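Local coordinates for VP1 (Polyomavirus HPyV6, PDB 4PCG), which forms the pentameric building unit of the icosahedral viral capsid and probably attaches it to host cells, this chain covering the jelly-roll part of the protein, at residues W83-V88 against F265-R270; Y21-I26 against A64-P69; E17-K22 against F269-V274. All blocks are in the same frame, centred on the assembly; numbering follows the deposited sequence.

Strand 256-274 is common to interactions 1 and 3: interaction 1 pairs it with strand 79-93, and interaction 3 with strand 9-27. Interaction 2 starts from that same strand 9-27 but meets the end of strand 62-67 and the loop that follows through side chains and one water, with no direct hydrogen bond across. Interaction 1 is the most buried and chemically mixed, combining backbone pairing, a salt bridge, an arginine guanidinium stacked on a histidine ring and an apolar face. Interaction 2 is a surface contact, largely apolar. Interaction 3 lies farther from the chain centre, where regular pairing gives way to waters. Phe269 belongs to interactions 1 and 3 and touches Val23 and Leu68 of interaction 2.

Interaction 1. Residues W83-V88 against F265-R270; sequences WEAFRV and FRVHFR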
loop_
_atom_site.group_PDB
_atom_site.type_symbol
_atom_site.label_atom_id
_atom_site.label_comp_id
_atom_site.label_asym_id
_atom_site.label_seq_id
_atom_site.Cartn_x
_atom_site.Cartn_y
_atom_site.Cartn_z
ATOM N N TRP B 83 1.352 -27.578 28.139
ATOM C CA TRP B 83 2.164 -26.743 27.292
ATOM C C TRP B 83 1.335 -25.570 26.796
ATOM O O TRP B 83 0.175 -25.726 26.434
ATOM C CB TRP B 83 2.695 -27.535 26.092
ATOM C CG TRP B 83 3.719 -28.569 26.465
ATOM C CD1 TRP B 83 3.558 -29.913 26.449
ATOM C CD2 TRP B 83 5.064 -28.328 26.910
ATOM N NE1 TRP B 83 4.723 -30.534 26.833
ATOM C CE2 TRP B 83 5.669 -29.580 27.104
ATOM C CE3 TRP B 83 5.814 -27.167 27.145
ATOM C CZ2 TRP B 83 6.986 -29.719 27.583
ATOM C CZ3 TRP B 83 7.124 -27.297 27.582
ATOM C CH2 TRP B 83 7.697 -28.569 27.805
ATOM N N GLU B 84 1.940 -24.382 26.797
ATOM C CA GLU B 84 1.296 -23.178 26.325
ATOM C C GLU B 84 2.144 -22.600 25.212
ATOM O O GLU B 84 3.314 -22.249 25.427
ATOM C CB GLU B 84 1.199 -22.183 27.487
ATOM C CG GLU B 84 0.689 -20.816 27.092
ATOM C CD GLU B 84 0.761 -19.810 28.236
ATOM O OE1 GLU B 84 1.386 -20.083 29.263
ATOM O OE2 GLU B 84 0.183 -18.727 28.089
ATOM N N ALA B 85 1.577 -22.490 24.027
ATOM C CA ALA B 85 2.262 -21.832 22.919
ATOM C C ALA B 85 2.073 -20.319 23.057
ATOM O O ALA B 85 0.943 -19.824 23.078
ATOM C CB ALA B 85 1.707 -22.332 21.594
ATOM N N PHE B 86 3.161 -19.566 23.144
ATOM C CA PHE B 86 3.032 -18.126 23.414
ATOM C C PHE B 86 3.510 -17.223 22.288
ATOM O O PHE B 86 3.209 -16.021 22.320
ATOM C CB PHE B 86 3.700 -17.720 24.750
ATOM C CG PHE B 86 5.203 -17.944 24.783
ATOM C CD1 PHE B 86 5.727 -19.171 25.148
ATOM C CD2 PHE B 86 6.075 -16.941 24.420
ATOM C CE1 PHE B 86 7.100 -19.394 25.157
ATOM C CE2 PHE B 86 7.456 -17.152 24.407
ATOM C CZ PHE B 86 7.971 -18.381 24.787
ATOM N N ARG B 87 4.257 -17.770 21.323
ATOM C CA ARG B 87 4.625 -17.050 20.111
ATOM C C ARG B 87 4.991 -18.010 18.995
ATOM O O ARG B 87 5.269 -19.179 19.239
ATOM C CB ARG B 87 5.761 -16.045 20.336
ATOM C CG ARG B 87 7.116 -16.658 20.574
ATOM C CD ARG B 87 8.112 -15.570 20.980
ATOM N NE ARG B 87 9.452 -16.120 21.155
ATOM C CZ ARG B 87 10.297 -16.389 20.155
ATOM N NH1 ARG B 87 9.959 -16.165 18.892
ATOM N NH2 ARG B 87 11.495 -16.904 20.413
ATOM N N VAL B 88 4.937 -17.497 17.775
ATOM C CA VAL B 88 5.176 -18.295 16.584
ATOM C C VAL B 88 5.907 -17.453 15.543
ATOM O O VAL B 88 5.641 -16.248 15.378
ATOM C CB VAL B 88 3.871 -18.865 15.991
ATOM C CG1 VAL B 88 2.894 -17.761 15.612
ATOM C CG2 VAL B 88 4.179 -19.767 14.794
ATOM N N PHE B 265 6.677 -23.090 10.217
ATOM C CA PHE B 265 6.250 -22.681 11.560
ATOM C C PHE B 265 7.361 -23.067 12.561
ATOM O O PHE B 265 7.931 -24.158 12.505
ATOM C CB PHE B 265 4.985 -23.415 12.036
ATOM C CG PHE B 265 3.706 -23.099 11.297
ATOM C CD1 PHE B 265 3.442 -23.638 10.038
ATOM C CD2 PHE B 265 2.711 -22.344 11.906
ATOM C CE1 PHE B 265 2.222 -23.398 9.409
ATOM C CE2 PHE B 265 1.491 -22.105 11.281
ATOM C CZ PHE B 265 1.242 -22.646 10.025
ATOM N N ARG B 266 7.645 -22.165 13.490
ATOM C CA ARG B 266 8.385 -22.469 14.687
ATOM C C ARG B 266 7.556 -21.924 15.830
ATOM O O ARG B 266 7.429 -20.717 15.993
ATOM C CB ARG B 266 9.756 -21.772 14.695
ATOM C CG ARG B 266 10.565 -22.104 15.928
ATOM C CD ARG B 266 11.938 -21.450 15.922
ATOM N NE ARG B 266 12.845 -22.136 15.012
ATOM C CZ ARG B 266 13.494 -21.612 13.973
ATOM N NH1 ARG B 266 14.284 -22.406 13.245
ATOM N NH2 ARG B 266 13.388 -20.337 13.646
ATOM N N VAL B 267 7.022 -22.823 16.639
ATOM C CA VAL B 267 6.137 -22.461 17.724
ATOM C C VAL B 267 6.908 -22.639 19.028
ATOM O O VAL B 267 7.576 -23.640 19.240
ATOM C CB VAL B 267 4.871 -23.338 17.742
ATOM C CG1 VAL B 267 3.930 -22.914 18.872
ATOM C CG2 VAL B 267 4.146 -23.298 16.410
ATOM N N HIS B 268 6.816 -21.647 19.910
ATOM C CA HIS B 268 7.514 -21.659 21.164
ATOM C C HIS B 268 6.554 -21.874 22.306
ATOM O O HIS B 268 5.500 -21.246 22.345
ATOM C CB HIS B 268 8.255 -20.332 21.360
ATOM C CG HIS B 268 9.297 -20.073 20.320
ATOM N ND1 HIS B 268 10.608 -20.471 20.471
ATOM C CD2 HIS B 268 9.217 -19.484 19.101
ATOM C CE1 HIS B 268 11.300 -20.119 19.399
ATOM N NE2 HIS B 268 10.484 -19.499 18.561
ATOM N N PHE B 269 6.941 -22.771 23.200
ATOM C CA PHE B 269 6.135 -23.187 24.360
ATOM C C PHE B 269 6.804 -22.944 25.696
ATOM O O PHE B 269 8.042 -23.023 25.854
ATOM C CB PHE B 269 5.774 -24.689 24.291
ATOM C CG PHE B 269 5.078 -25.107 23.039
ATOM C CD1 PHE B 269 5.807 -25.383 21.895
ATOM C CD2 PHE B 269 3.693 -25.275 23.008
ATOM C CE1 PHE B 269 5.175 -25.798 20.732
ATOM C CE2 PHE B 269 3.061 -25.685 21.842
ATOM C CZ PHE B 269 3.800 -25.958 20.710
ATOM N N ARG B 270 5.948 -22.700 26.686
ATOM C CA ARG B 270 6.284 -22.741 28.074
ATOM C C ARG B 270 5.238 -23.621 28.766
ATOM O O ARG B 270 4.317 -24.131 28.106
ATOM C CB ARG B 270 6.274 -21.324 28.653
ATOM C CG ARG B 270 4.905 -20.651 28.609
ATOM C CD ARG B 270 5.054 -19.159 28.887
ATOM N NE ARG B 270 3.775 -18.479 28.754
ATOM C CZ ARG B 270 3.618 -17.210 28.392
ATOM N NH1 ARG B 270 4.671 -16.432 28.151
ATOM N NH2 ARG B 270 2.388 -16.711 28.277
#
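Glu84 and Arg270 run side by side from the same sheet face and join in a salt bridge. Arg270 presents its NE edge, giving NE to OE1 of Glu84 at 2.9 Å (177° at the hydrogen) and NH2 to OE2 at 3.0 Å. Both oxygens are met from above the carboxylate plane, the two planes 75° apart. Glu84 OE2 also accepts from Gly220 N and pairs with Arg272. Phe86 CB lies over one face of the Arg270 guanidinium; with its CG between the backbone N and carbonyl carbon, the Phe86 ring is nearly parallel to that group.

The Arg87 guanidinium lies flat on one face of the His268 ring, centres 3.6 Å apart and planes at 23°. Thr210 holds Arg87 NH1 and Glu89 holds His268 NE2.

Backbone bonds pair 83-88 (strand D) with 265-270 (strand I) antiparallel in the BIDG sheet of the VP1 jelly roll, with a beta bulge: Phe86 N donates to His268 O (3.0 Å), whereas His268 N donates to Arg87 O, so two residues face one. Before the bulge, Glu84 N reaches Arg270 O at 2.7 Å.

Apolar contacts occupy the face carrying Ala85, Val88, Val267 and Phe269. Ala85 CB touches Val267 CG1 at 3.6 Å and the Phe269 ring at CE2, and Val88 CG2 meets Val267 CG2. Trp83 crosses Phe269 at about a right angle, CE3 3.8 Å from Phe269 CB.

Interaction 2. Residues Y21-I26 against A64-P69; sequences YKVEAI and AVVNLP
Tyr21 and Pro69 approach from opposite directions, and the pyrrolidine ring comes down on one face of the phenol. Pro69 CD sits 3.7 Å from the centroid of the Tyr21 ring and only 14° off its normal, a CH-pi contact, while Pro69 CG extends over the CE1 side of the same face. The tyrosine reaches this place because its CG is anti to the backbone N (chi1 -167°), which sends the ring across from strand 21-26 toward the loop that follows strand 64-67.

Leu68 comes to the phenol obliquely, its CD2 lying 4.0 Å from Tyr21 CE2. The same methyl meets Val23 at about a right angle, with Leu68 CD2 3.7 Å from Val23 CG2, so one leucine methyl rests against both side chains where they adjoin. Beyond it, Val23 and Val66 reach toward each other tip to tip, CG1 to CG1 at 4.0 Å. Phe269 packs against both Val23 and Leu68 and continues this apolar patch inward.

At the polar end of the tyrosine, a water at the ring edge lies 2.7 Å from Tyr21 OH and donates to Asn67 O at 2.9 Å. It ties the hydroxyl to the opposite backbone, which the side chain does not reach by itself.

No hydrogen bond joins the two segments directly; the closest CA atoms, those of Val23 and Val66, are 7.8 Å apart. Each strand instead bonds its own neighbour, Val23 pairing with Val267 and Val66 with Ile228. Such facing through side chains is characteristic of beta-sandwich packing: strand 9-27 lies in the sheet with 256-274 and strand 62-67 pairs with 227-239, so the contact joins the BIDG and CHEF sheets of the VP1 jelly roll.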
loop_
_atom_site.group_PDB
_atom_site.type_symbol
_atom_site.label_atom_id
_atom_site.label_comp_id
_atom_site.label_asym_id
_atom_site.label_seq_id
_atom_site.Cartn_x
_atom_site.Cartn_y
_atom_site.Cartn_z
ATOM N N TYR B 21 9.840 -25.612 25.200
ATOM C CA TYR B 21 9.868 -26.508 24.066
ATOM C C TYR B 21 9.644 -25.684 22.811
ATOM O O TYR B 21 9.132 -24.565 22.875
ATOM C CB TYR B 21 8.755 -27.559 24.193
ATOM C CG TYR B 21 8.864 -28.741 23.230
ATOM C CD1 TYR B 21 9.948 -29.624 23.302
ATOM C CD2 TYR B 21 7.895 -28.992 22.277
ATOM C CE1 TYR B 21 10.066 -30.705 22.429
ATOM C CE2 TYR B 21 8.007 -30.084 21.397
ATOM C CZ TYR B 21 9.090 -30.930 21.490
ATOM O OH TYR B 21 9.222 -32.012 20.644
ATOM N N LYS B 22 10.031 -26.239 21.674
ATOM C CA LYS B 22 9.647 -25.681 20.407
ATOM C C LYS B 22 9.306 -26.777 19.406
ATOM O O LYS B 22 9.838 -27.880 19.470
ATOM C CB LYS B 22 10.695 -24.710 19.854
ATOM C CG LYS B 22 12.002 -25.326 19.459
ATOM C CD LYS B 22 12.908 -24.282 18.806
ATOM C CE LYS B 22 14.347 -24.779 18.778
ATOM N NZ LYS B 22 14.444 -25.858 17.766
ATOM N N VAL B 23 8.395 -26.447 18.511
ATOM C CA VAL B 23 8.017 -27.300 17.395
ATOM C C VAL B 23 8.377 -26.549 16.119
ATOM O O VAL B 23 8.001 -25.397 15.958
ATOM C CB VAL B 23 6.512 -27.560 17.404
ATOM C CG1 VAL B 23 6.005 -28.091 16.052
ATOM C CG2 VAL B 23 6.188 -28.537 18.523
ATOM N N GLU B 24 9.053 -27.239 15.218
ATOM C CA GLU B 24 9.270 -26.754 13.866
ATOM C C GLU B 24 8.585 -27.657 12.864
ATOM O O GLU B 24 8.662 -28.893 12.980
ATOM C CB GLU B 24 10.761 -26.681 13.571
ATOM C CG GLU B 24 11.399 -25.541 14.323
ATOM C CD GLU B 24 12.899 -25.472 14.191
ATOM O OE1 GLU B 24 13.419 -25.891 13.133
ATOM O OE2 GLU B 24 13.547 -24.952 15.131
ATOM N N ALA B 25 7.964 -27.056 11.850
ATOM C CA ALA B 25 7.323 -27.823 10.803
ATOM C C ALA B 25 7.260 -27.013 9.529
ATOM O O ALA B 25 7.256 -25.785 9.574
ATOM C CB ALA B 25 5.916 -28.204 11.225
ATOM N N ILE B 26 7.215 -27.693 8.391
ATOM C CA ILE B 26 6.877 -27.023 7.137
ATOM C C ILE B 26 5.641 -27.711 6.607
ATOM O O ILE B 26 5.682 -28.908 6.325
ATOM C CB ILE B 26 8.006 -27.072 6.099
ATOM C CG1 ILE B 26 9.196 -26.239 6.586
ATOM C CG2 ILE B 26 7.517 -26.511 4.757
ATOM C CD1 ILE B 26 10.410 -26.312 5.709
ATOM N N ALA B 64 -1.338 -30.069 10.230
ATOM C CA ALA B 64 -0.347 -30.877 10.915
ATOM C C ALA B 64 -0.758 -30.899 12.365
ATOM O O ALA B 64 -1.103 -29.859 12.919
ATOM C CB ALA B 64 1.055 -30.285 10.743
ATOM N N VAL B 65 -0.759 -32.071 12.963
ATOM C CA VAL B 65 -1.020 -32.182 14.377
ATOM C C VAL B 65 0.249 -32.757 14.958
ATOM O O VAL B 65 0.620 -33.874 14.645
ATOM C CB VAL B 65 -2.217 -33.091 14.686
ATOM C CG1 VAL B 65 -2.518 -33.107 16.181
ATOM C CG2 VAL B 65 -3.430 -32.639 13.877
ATOM N N VAL B 66 0.910 -31.983 15.806
ATOM C CA VAL B 66 2.201 -32.389 16.326
ATOM C C VAL B 66 2.122 -32.642 17.815
ATOM O O VAL B 66 1.776 -31.735 18.580
ATOM C CB VAL B 66 3.261 -31.312 16.049
ATOM C CG1 VAL B 66 4.605 -31.765 16.606
ATOM C CG2 VAL B 66 3.356 -31.034 14.556
ATOM N N ASN B 67 2.436 -33.868 18.221
ATOM C CA ASN B 67 2.380 -34.262 19.616
ATOM C C ASN B 67 3.492 -33.609 20.391
ATOM O O ASN B 67 4.581 -33.419 19.879
ATOM C CB ASN B 67 2.459 -35.776 19.767
ATOM C CG ASN B 67 1.173 -36.468 19.347
ATOM O OD1 ASN B 67 0.061 -35.956 19.562
ATOM N ND2 ASN B 67 1.313 -37.646 18.763
ATOM N N LEU B 68 3.174 -33.198 21.600
ATOM C CA LEU B 68 4.121 -32.562 22.490
ATOM C C LEU B 68 4.565 -33.557 23.563
ATOM O O LEU B 68 3.844 -34.506 23.910
ATOM C CB LEU B 68 3.452 -31.354 23.139
ATOM C CG LEU B 68 2.897 -30.324 22.158
ATOM C CD1 LEU B 68 2.105 -29.234 22.864
ATOM C CD2 LEU B 68 4.020 -29.744 21.317
ATOM N N PRO B 69 5.741 -33.326 24.159
ATOM C CA PRO B 69 6.232 -34.270 25.160
ATOM C C PRO B 69 5.359 -34.351 26.417
ATOM O O PRO B 69 4.794 -33.340 26.851
ATOM C CB PRO B 69 7.614 -33.711 25.548
ATOM C CG PRO B 69 7.903 -32.597 24.641
ATOM C CD PRO B 69 6.613 -32.144 24.022
HETATM O O HOH W 1 7.118 -32.475 18.949
#

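Interaction 3. Residues E17-K22 against F269-V274; sequences EDTIYK and FRQRRV
The Phe269 ring turns an edge to Tyr21, with the Tyr21 carbonyl oxygen in the ring plane 3.6 Å from Phe269 CD1. In return, Phe269 CD1 comes to the edge of the Tyr21 phenol. The two side chains run the same way from one sheet face, their CB atoms 4.1 Å apart, so the rings stand alongside each other without stacking. The other flat group is the Gln271 amide, above whose plane lie Thr19 CA and CB. Thr19 CB is 3.8 Å from Gln271 CD, and the two side chains cross at about a right angle. The glutamine chain is extended beyond CG (chi2 -180°), which carries its amide alongside the backbone of Asp18 and Thr19.

Two bonds between Tyr21 and Phe269 hold the backbones together as an antiparallel hydrogen-bonded pair, but they are unequal. Phe269 N reaches Tyr21 O at 2.9 Å, whereas Tyr21 N lies 3.2 Å from Phe269 O and approaches from well above the carbonyl plane.

Toward Thr19 and Asp18 the spacing widens and waters bridge the chains. One water donates to Thr19 O and accepts from Gln271 N at 2.8 Å. Another donates to Asp18 O and accepts from Gln271 NE2, linking one amide N-H to that carbonyl. The Thr19 hydroxyl is bonded to Pro14 O.

No helix or other subunit touches these segments. Strand 79-93 flanks 269-274 through backbone bonds of Arg270 with Glu84 and Arg272 with Val82, and Trp83 packs on Gln271. The Gln271 backbone also bonds to Val13, and farther on that of Arg273 bonds to Met10 and Glu11, in the first part of strand 9-27.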
loop_
_atom_site.group_PDB
_atom_site.type_symbol
_atom_site.label_atom_id
_atom_site.label_comp_id
_atom_site.label_asym_id
_atom_site.label_seq_id
_atom_site.Cartn_x
_atom_site.Cartn_y
_atom_site.Cartn_z
ATOM N N GLU B 17 15.385 -25.033 31.064
ATOM C CA GLU B 17 15.568 -25.964 29.944
ATOM C C GLU B 17 14.438 -26.996 29.874
ATOM O O GLU B 17 13.936 -27.301 28.803
ATOM C CB GLU B 17 16.914 -26.681 30.094
ATOM C CG GLU B 17 17.354 -27.514 28.899
ATOM C CD GLU B 17 18.794 -27.993 29.044
ATOM O OE1 GLU B 17 19.008 -29.147 29.478
ATOM O OE2 GLU B 17 19.716 -27.199 28.755
ATOM N N ASP B 18 14.015 -27.503 31.025
ATOM C CA ASP B 18 13.007 -28.565 31.079
ATOM C C ASP B 18 11.551 -28.103 30.929
ATOM O O ASP B 18 10.661 -28.932 30.738
ATOM C CB ASP B 18 13.152 -29.362 32.381
ATOM C CG ASP B 18 14.382 -30.245 32.385
ATOM O OD1 ASP B 18 14.858 -30.614 31.288
ATOM O OD2 ASP B 18 14.864 -30.575 33.488
ATOM N N THR B 19 11.301 -26.803 30.989
ATOM C CA THR B 19 9.924 -26.301 30.956
ATOM C C THR B 19 9.631 -25.433 29.739
ATOM O O THR B 19 8.604 -24.754 29.690
ATOM C CB THR B 19 9.583 -25.523 32.249
ATOM O OG1 THR B 19 10.312 -24.291 32.285
ATOM C CG2 THR B 19 9.928 -26.342 33.482
ATOM N N ILE B 20 10.516 -25.470 28.748
ATOM C CA ILE B 20 10.255 -24.856 27.459
ATOM C C ILE B 20 10.395 -25.905 26.374
ATOM O O ILE B 20 11.002 -26.940 26.612
ATOM C CB ILE B 20 11.196 -23.671 27.157
ATOM C CG1 ILE B 20 12.645 -24.141 26.974
ATOM C CG2 ILE B 20 11.085 -22.650 28.261
ATOM C CD1 ILE B 20 13.582 -23.046 26.497
ATOM N N TYR B 21 9.840 -25.612 25.200
ATOM C CA TYR B 21 9.868 -26.508 24.066
ATOM C C TYR B 21 9.644 -25.684 22.811
ATOM O O TYR B 21 9.132 -24.565 22.875
ATOM C CB TYR B 21 8.755 -27.559 24.193
ATOM C CG TYR B 21 8.864 -28.741 23.230
ATOM C CD1 TYR B 21 9.948 -29.624 23.302
ATOM C CD2 TYR B 21 7.895 -28.992 22.277
ATOM C CE1 TYR B 21 10.066 -30.705 22.429
ATOM C CE2 TYR B 21 8.007 -30.084 21.397
ATOM C CZ TYR B 21 9.090 -30.930 21.490
ATOM O OH TYR B 21 9.222 -32.012 20.644
ATOM N N LYS B 22 10.031 -26.239 21.674
ATOM C CA LYS B 22 9.647 -25.681 20.407
ATOM C C LYS B 22 9.306 -26.777 19.406
ATOM O O LYS B 22 9.838 -27.880 19.470
ATOM C CB LYS B 22 10.695 -24.710 19.854
ATOM C CG LYS B 22 12.002 -25.326 19.459
ATOM C CD LYS B 22 12.908 -24.282 18.806
ATOM C CE LYS B 22 14.347 -24.779 18.778
ATOM N NZ LYS B 22 14.444 -25.858 17.766
ATOM N N PHE B 269 6.941 -22.771 23.200
ATOM C CA PHE B 269 6.135 -23.187 24.360
ATOM C C PHE B 269 6.804 -22.944 25.696
ATOM O O PHE B 269 8.042 -23.023 25.854
ATOM C CB PHE B 269 5.774 -24.689 24.291
ATOM C CG PHE B 269 5.078 -25.107 23.039
ATOM C CD1 PHE B 269 5.807 -25.383 21.895
ATOM C CD2 PHE B 269 3.693 -25.275 23.008
ATOM C CE1 PHE B 269 5.175 -25.798 20.732
ATOM C CE2 PHE B 269 3.061 -25.685 21.842
ATOM C CZ PHE B 269 3.800 -25.958 20.710
ATOM N N ARG B 270 5.948 -22.700 26.686
ATOM C CA ARG B 270 6.284 -22.741 28.074
ATOM C C ARG B 270 5.238 -23.621 28.766
ATOM O O ARG B 270 4.317 -24.131 28.106
ATOM C CB ARG B 270 6.274 -21.324 28.653
ATOM C CG ARG B 270 4.905 -20.651 28.609
ATOM C CD ARG B 270 5.054 -19.159 28.887
ATOM N NE ARG B 270 3.775 -18.479 28.754
ATOM C CZ ARG B 270 3.618 -17.210 28.392
ATOM N NH1 ARG B 270 4.671 -16.432 28.151
ATOM N NH2 ARG B 270 2.388 -16.711 28.277
ATOM N N GLN B 271 5.351 -23.791 30.077
ATOM C CA GLN B 271 4.349 -24.575 30.799
ATOM C C GLN B 271 3.440 -23.662 31.601
ATOM O O GLN B 271 3.894 -22.678 32.174
ATOM C CB GLN B 271 5.002 -25.607 31.700
ATOM C CG GLN B 271 5.795 -26.620 30.906
ATOM C CD GLN B 271 6.453 -27.671 31.754
ATOM O OE1 GLN B 271 6.505 -27.575 32.992
ATOM N NE2 GLN B 271 6.992 -28.689 31.090
ATOM N N ARG B 272 2.163 -24.015 31.618
ATOM C CA ARG B 272 1.133 -23.277 32.337
ATOM C C ARG B 272 0.392 -24.224 33.283
ATOM O O ARG B 272 -0.016 -25.325 32.881
ATOM C CB ARG B 272 0.153 -22.671 31.339
ATOM C CG ARG B 272 -1.032 -21.930 31.956
ATOM C CD ARG B 272 -0.638 -20.589 32.570
ATOM N NE ARG B 272 -0.389 -19.585 31.536
ATOM C CZ ARG B 272 -0.469 -18.264 31.695
ATOM N NH1 ARG B 272 -0.841 -17.719 32.852
ATOM N NH2 ARG B 272 -0.209 -17.478 30.666
ATOM N N ARG B 273 0.224 -23.795 34.538
ATOM C CA ARG B 273 -0.622 -24.500 35.473
ATOM C C ARG B 273 -2.091 -24.109 35.280
ATOM O O ARG B 273 -2.420 -22.935 35.187
ATOM C CB ARG B 273 -0.150 -24.199 36.910
ATOM C CG ARG B 273 -0.852 -24.994 38.010
ATOM C CD ARG B 273 -0.046 -25.016 39.311
ATOM N NE ARG B 273 1.059 -24.046 39.295
ATOM C CZ ARG B 273 2.366 -24.344 39.252
ATOM N NH1 ARG B 273 2.785 -25.612 39.252
ATOM N NH2 ARG B 273 3.275 -23.357 39.227
ATOM N N VAL B 274 -2.965 -25.112 35.204
ATOM C CA VAL B 274 -4.401 -24.906 35.089
ATOM C C VAL B 274 -5.070 -25.716 36.201
ATOM O O VAL B 274 -4.446 -26.617 36.757
ATOM C CB VAL B 274 -4.953 -25.294 33.699
ATOM C CG1 VAL B 274 -4.324 -24.423 32.612
ATOM C CG2 VAL B 274 -4.719 -26.762 33.381
HETATM O O HOH W 2 8.714 -30.988 31.445
HETATM O O HOH W 3 7.501 -22.775 31.602
#